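Side-chain contact in KLLA0E08119p (Kluyveromyces lactis, PDB 3VA7), which probably catalyses the ATP-dependent, biotin-linked carboxylation of urea to urea-1-carboxylate, this chain being the carboxylase part of a larger two-activity protein: residues A[423-426]-A[427-431]. Residues are numbered along the deposited sequence; the frame is centred on the assembly and turned at random.
Sequences RNDA and IMKLN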
ATOM      1  N   ARG A 423     -29.142 -14.017  26.406  1.00 41.36           N
ATOM      2  CA  ARG A 423     -27.987 -14.697  25.822  1.00 40.94           C
ATOM      3  C   ARG A 423     -28.088 -14.944  24.287  1.00 41.90           C
ATOM      4  O   ARG A 423     -27.155 -14.636  23.543  1.00 41.75           O
ATOM      5  CB  ARG A 423     -27.627 -15.999  26.573  1.00 39.54           C
ATOM      6  CG  ARG A 423     -26.158 -16.178  26.654  1.00 36.90           C
ATOM      7  CD  ARG A 423     -25.750 -17.473  27.260  1.00 34.78           C
ATOM      8  NE  ARG A 423     -25.220 -18.338  26.237  1.00 34.51           N
ATOM      9  CZ  ARG A 423     -23.966 -18.768  26.161  1.00 36.03           C
ATOM     10  NH1 ARG A 423     -23.055 -18.486  27.080  1.00 34.01           N
ATOM     11  NH2 ARG A 423     -23.638 -19.542  25.154  1.00 37.40           N
ATOM     12  N   ASN A 424     -29.216 -15.498  23.827  1.00 42.73           N
ATOM     13  CA  ASN A 424     -29.376 -15.829  22.400  1.00 42.87           C
ATOM     14  C   ASN A 424     -29.373 -14.582  21.537  1.00 42.49           C
ATOM     15  O   ASN A 424     -28.778 -14.594  20.478  1.00 41.98           O
ATOM     16  CB  ASN A 424     -30.643 -16.665  22.100  1.00 42.34           C
ATOM     17  CG  ASN A 424     -30.576 -18.091  22.674  1.00 44.44           C
ATOM     18  OD1 ASN A 424     -29.520 -18.790  22.647  1.00 43.01           O
ATOM     19  ND2 ASN A 424     -31.724 -18.532  23.230  1.00 45.65           N
ATOM     20  N   ASP A 425     -30.047 -13.520  21.979  1.00 42.43           N
ATOM     21  CA  ASP A 425     -30.072 -12.279  21.204  1.00 42.81           C
ATOM     22  C   ASP A 425     -28.645 -11.695  21.049  1.00 44.24           C
ATOM     23  O   ASP A 425     -28.300 -11.087  19.987  1.00 44.40           O
ATOM     24  CB  ASP A 425     -30.983 -11.247  21.852  1.00 42.18           C
ATOM     25  CG  ASP A 425     -31.308 -10.110  20.923  1.00 43.52           C
ATOM     26  OD1 ASP A 425     -31.342 -10.394  19.700  1.00 48.27           O
ATOM     27  OD2 ASP A 425     -31.538  -8.958  21.385  1.00 39.91           O
ATOM     28  N   ALA A 426     -27.837 -11.894  22.105  1.00 44.26           N
ATOM     29  CA  ALA A 426     -26.502 -11.336  22.223  1.00 44.26           C
ATOM     30  C   ALA A 426     -25.536 -12.117  21.369  1.00 44.58           C
ATOM     31  O   ALA A 426     -24.599 -11.514  20.774  1.00 44.47           O
ATOM     32  CB  ALA A 426     -26.052 -11.397  23.645  1.00 44.80           C
ATOM     33  N   ILE A 427     -25.745 -13.442  21.311  1.00 43.41           N
ATOM     34  CA  ILE A 427     -24.887 -14.296  20.504  1.00 43.55           C
ATOM     35  C   ILE A 427     -25.076 -13.995  19.012  1.00 44.21           C
ATOM     36  O   ILE A 427     -24.112 -13.963  18.249  1.00 44.27           O
ATOM     37  CB  ILE A 427     -25.138 -15.771  20.776  1.00 43.84           C
ATOM     38  CG1 ILE A 427     -24.478 -16.166  22.090  1.00 42.52           C
ATOM     39  CG2 ILE A 427     -24.601 -16.649  19.617  1.00 43.22           C
ATOM     40  CD1 ILE A 427     -25.048 -17.396  22.632  1.00 44.78           C
ATOM     41  N   MET A 428     -26.322 -13.746  18.613  1.00 44.18           N
ATOM     42  CA  MET A 428     -26.612 -13.388  17.261  1.00 44.20           C
ATOM     43  C   MET A 428     -26.029 -12.013  17.014  1.00 42.99           C
ATOM     44  O   MET A 428     -25.365 -11.805  16.002  1.00 43.96           O
ATOM     45  CB  MET A 428     -28.112 -13.418  16.994  1.00 44.70           C
ATOM     46  CG  MET A 428     -28.663 -14.806  16.730  1.00 49.20           C
ATOM     47  SD  MET A 428     -30.456 -14.723  16.288  1.00 61.28           S
ATOM     48  CE  MET A 428     -31.275 -14.481  17.934  1.00 55.69           C
ATOM     49  N   LYS A 429     -26.231 -11.087  17.942  1.00 41.08           N
ATOM     50  CA  LYS A 429     -25.688  -9.750  17.742  1.00 39.66           C
ATOM     51  C   LYS A 429     -24.203  -9.778  17.560  1.00 38.73           C
ATOM     52  O   LYS A 429     -23.663  -8.968  16.817  1.00 38.67           O
ATOM     53  CB  LYS A 429     -26.070  -8.770  18.845  1.00 39.02           C
ATOM     54  CG  LYS A 429     -27.408  -8.116  18.587  1.00 38.08           C
ATOM     55  CD  LYS A 429     -27.941  -7.434  19.782  1.00 37.23           C
ATOM     56  CE  LYS A 429     -29.286  -6.973  19.448  1.00 39.88           C
ATOM     57  NZ  LYS A 429     -29.686  -5.903  20.394  1.00 43.17           N
ATOM     58  N   LEU A 430     -23.559 -10.725  18.218  1.00 37.30           N
ATOM     59  CA  LEU A 430     -22.135 -10.708  18.271  1.00 36.86           C
ATOM     60  C   LEU A 430     -21.621 -11.226  16.938  1.00 37.92           C
ATOM     61  O   LEU A 430     -20.630 -10.676  16.376  1.00 38.23           O
ATOM     62  CB  LEU A 430     -21.605 -11.538  19.449  1.00 36.22           C
ATOM     63  CG  LEU A 430     -20.125 -11.855  19.348  1.00 31.50           C
ATOM     64  CD1 LEU A 430     -19.353 -10.584  19.655  1.00 29.27           C
ATOM     65  CD2 LEU A 430     -19.724 -13.013  20.244  1.00 26.90           C
ATOM     66  N   ASN A 431     -22.297 -12.264  16.434  1.00 38.04           N
ATOM     67  CA  ASN A 431     -21.973 -12.804  15.115  1.00 38.24           C
ATOM     68  C   ASN A 431     -22.149 -11.680  14.084  1.00 38.30           C
ATOM     69  O   ASN A 431     -21.216 -11.435  13.312  1.00 38.86           O
ATOM     70  CB  ASN A 431     -22.730 -14.101  14.769  1.00 37.78           C
ATOM     71  CG  ASN A 431     -22.217 -15.338  15.558  1.00 38.94           C
ATOM     72  OD1 ASN A 431     -21.199 -15.947  15.220  1.00 41.59           O
ATOM     73  ND2 ASN A 431     -22.962 -15.733  16.578  1.00 37.08           N
TER
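CG of Asp425 stands anti to N (chi1 -165°), beside the carbonyl carbon, while the Lys429 chain runs extended beyond CG; the two cross obliquely at i and i+4 on the first turns of helix 423-435, in the biotin carboxylase C-terminal domain. The salt bridge is long, with Asp425 OD2 3.7 Å from Lys429 NZ, and the methylene Lys429 CE lies just as near, 3.6 Å from Asp425 OD2. Each charged end has a second partner that probably matters more: Asp425 OD2 accepts the backbone N-H of Lys421, and Lys429 NZ donates to the carbonyl of His419. A methionine in place of Lys429 would probably leave the Asp425 carboxylate without its nearby positive charge and the His419 carbonyl without this donor.

On another side of the helix, the Arg423 chain bends at chi3 (108°) and Ile427 CD1 comes obliquely to the guanidinium, 3.6 Å from Arg423 NH2. Glu269 OE1 makes a salt bridge to Arg423 NH1, and Phe458 gives the guanidinium a cation-pi contact. Ala426 and Leu430 both touch Ile364 of strand 362-372, laying the helix against that antiparallel sheet. Backbone bonds tie the turns, among them Lys429 N to Asp425 O at 2.9 Å. Two residues further along, Ile427 O accepts twice, from Asn431 N on one face of its carbonyl plane and, on the opposite face, from Asn431 ND2 at 2.7 Å.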